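Side-chain contact in capsid protein VP1 (Human polyomavirus 12, PDB 6Y5Z), which probably forms the T=7 icosahedral capsid of the virus, assembling as pentamers of which 72 make up the shell: residues Asn37-Tyr40 with Gly41-Glu44. Residues are numbered along the deposited sequence; the frame is centred on the assembly and turned at random.
Sequences NTWY and GFSE
A type II beta turn running from Trp39 to Phe42 brings two aromatic side chains together in a T-shaped pair. Phe42 N closes the turn on Trp39 O at 3.1 Å, a somewhat bent bond (136° at the hydrogen) whose donor is tilted off the carbonyl plane. Gly41 holds the third position with a positive phi of 93°, a backbone geometry suited to glycine. In both Trp39 and Phe42, CG lies anti to the carbonyl carbon and beside its own backbone N, which lets the two rings rise together from the same turn. The benzene half of the indole presents its CE3-CZ3 edge to one face of Phe42, the planes standing at 89°; CE3 comes to 3.8 Å from Phe42 CG, towards the rim, while CZ3 lies 4.0 Å from CE2 of the same ring. Phe249 forms a further edge-to-face pair with Phe42, and Arg258 of the same chain and Arg52 of a neighbouring subunit make cation-pi contacts with Trp39. Just upstream, Asn37 OD1 accepts a hydrogen bond from Trp39 N (3.0 Å), nearly straight and on a lone pair, which ties down the residue carrying the indole. Gln166 of that same neighbour bonds to Thr38 O and Tyr40 O, placing the loop at a subunit interface of the pentamer. An Asx turn within a type I turn, followed directly by a glycine-containing type II turn, thus shapes this loop of the jelly-roll beta-sandwich of polyomavirus VP1.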
ATOM      1  N   ASN D  37      32.249   6.544 -19.449  1.00 16.55           N
ATOM      2  CA  ASN D  37      32.249   5.063 -19.407  1.00 17.41           C
ATOM      3  C   ASN D  37      30.917   4.519 -19.935  1.00 17.23           C
ATOM      4  O   ASN D  37      29.863   5.063 -19.582  1.00 16.14           O
ATOM      5  CB  ASN D  37      32.600   4.584 -18.001  1.00 17.07           C
ATOM      6  CG  ASN D  37      32.845   3.099 -17.948  1.00 18.93           C
ATOM      7  OD1 ASN D  37      31.959   2.292 -18.244  1.00 19.48           O
ATOM      8  ND2 ASN D  37      34.079   2.737 -17.628  1.00 22.22           N
ATOM      9  N   THR D  38      30.966   3.473 -20.758  1.00 17.30           N
ATOM     10  CA  THR D  38      29.791   2.882 -21.437  1.00 16.40           C
ATOM     11  C   THR D  38      28.757   2.395 -20.405  1.00 16.01           C
ATOM     12  O   THR D  38      27.591   2.227 -20.807  1.00 16.27           O
ATOM     13  CB  THR D  38      30.246   1.776 -22.392  1.00 16.80           C
ATOM     14  OG1 THR D  38      29.210   1.421 -23.305  1.00 17.61           O
ATOM     15  CG2 THR D  38      30.746   0.556 -21.644  1.00 17.59           C
ATOM     16  N   TRP D  39      29.146   2.120 -19.158  1.00 15.72           N
ATOM     17  CA  TRP D  39      28.205   1.657 -18.103  1.00 15.27           C
ATOM     18  C   TRP D  39      27.905   2.774 -17.100  1.00 15.00           C
ATOM     19  O   TRP D  39      27.467   2.462 -15.978  1.00 15.95           O
ATOM     20  CB  TRP D  39      28.756   0.394 -17.414  1.00 15.26           C
ATOM     21  CG  TRP D  39      28.579  -0.811 -18.278  1.00 15.69           C
ATOM     22  CD1 TRP D  39      29.534  -1.442 -19.031  1.00 15.25           C
ATOM     23  CD2 TRP D  39      27.351  -1.510 -18.520  1.00 15.45           C
ATOM     24  NE1 TRP D  39      28.975  -2.479 -19.717  1.00 15.84           N
ATOM     25  CE2 TRP D  39      27.637  -2.555 -19.423  1.00 15.44           C
ATOM     26  CE3 TRP D  39      26.052  -1.377 -18.033  1.00 15.08           C
ATOM     27  CZ2 TRP D  39      26.667  -3.461 -19.842  1.00 16.31           C
ATOM     28  CZ3 TRP D  39      25.092  -2.249 -18.476  1.00 16.24           C
ATOM     29  CH2 TRP D  39      25.394  -3.294 -19.350  1.00 16.70           C
ATOM     30  N   TYR D  40      28.046   4.045 -17.473  1.00 15.08           N
ATOM     31  CA  TYR D  40      27.684   5.189 -16.594  1.00 13.66           C
ATOM     32  C   TYR D  40      26.223   5.080 -16.124  1.00 13.56           C
ATOM     33  O   TYR D  40      25.360   4.722 -16.959  1.00 13.96           O
ATOM     34  CB  TYR D  40      27.828   6.487 -17.373  1.00 14.63           C
ATOM     35  CG  TYR D  40      27.651   7.771 -16.599  1.00 13.04           C
ATOM     36  CD1 TYR D  40      28.261   7.982 -15.378  1.00 13.44           C
ATOM     37  CD2 TYR D  40      26.948   8.824 -17.172  1.00 13.60           C
ATOM     38  CE1 TYR D  40      28.152   9.190 -14.703  1.00 13.70           C
ATOM     39  CE2 TYR D  40      26.836  10.039 -16.509  1.00 13.71           C
ATOM     40  CZ  TYR D  40      27.428  10.224 -15.273  1.00 13.87           C
ATOM     41  OH  TYR D  40      27.327  11.450 -14.659  1.00 15.11           O
ATOM     42  N   GLY D  41      25.994   5.272 -14.828  1.00 14.21           N
ATOM     43  CA  GLY D  41      24.651   5.119 -14.231  1.00 13.84           C
ATOM     44  C   GLY D  41      24.409   3.738 -13.674  1.00 13.55           C
ATOM     45  O   GLY D  41      23.296   3.482 -13.169  1.00 13.39           O
ATOM     46  N   PHE D  42      25.399   2.870 -13.763  1.00 14.38           N
ATOM     47  CA  PHE D  42      25.384   1.499 -13.231  1.00 13.07           C
ATOM     48  C   PHE D  42      26.630   1.280 -12.375  1.00 13.75           C
ATOM     49  O   PHE D  42      27.566   2.077 -12.396  1.00 13.81           O
ATOM     50  CB  PHE D  42      25.381   0.461 -14.353  1.00 13.76           C
ATOM     51  CG  PHE D  42      24.212   0.474 -15.311  1.00 13.44           C
ATOM     52  CD1 PHE D  42      24.101   1.443 -16.304  1.00 13.32           C
ATOM     53  CD2 PHE D  42      23.261  -0.537 -15.287  1.00 13.35           C
ATOM     54  CE1 PHE D  42      23.044   1.402 -17.207  1.00 13.23           C
ATOM     55  CE2 PHE D  42      22.217  -0.582 -16.200  1.00 13.53           C
ATOM     56  CZ  PHE D  42      22.113   0.385 -17.172  1.00 13.32           C
ATOM     57  N   SER D  43      26.626   0.206 -11.603  1.00 13.66           N
ATOM     58  CA  SER D  43      27.854  -0.314 -10.965  1.00 14.41           C
ATOM     59  C   SER D  43      28.571  -1.217 -11.960  1.00 14.39           C
ATOM     60  O   SER D  43      27.970  -1.719 -12.949  1.00 14.19           O
ATOM     61  CB  SER D  43      27.554  -1.049  -9.654  1.00 14.13           C
ATOM     62  OG  SER D  43      27.020  -2.345  -9.924  1.00 14.47           O
ATOM     63  N   GLU D  44      29.818  -1.511 -11.630  1.00 16.48           N
ATOM     64  CA  GLU D  44      30.534  -2.666 -12.209  1.00 17.66           C
ATOM     65  C   GLU D  44      29.837  -3.952 -11.734  1.00 16.41           C
ATOM     66  O   GLU D  44      29.066  -3.913 -10.737  1.00 16.72           O
ATOM     67  CB  GLU D  44      32.011  -2.562 -11.825  1.00 21.41           C
ATOM     68  CG  GLU D  44      32.805  -3.819 -12.073  1.00 24.14           C
TER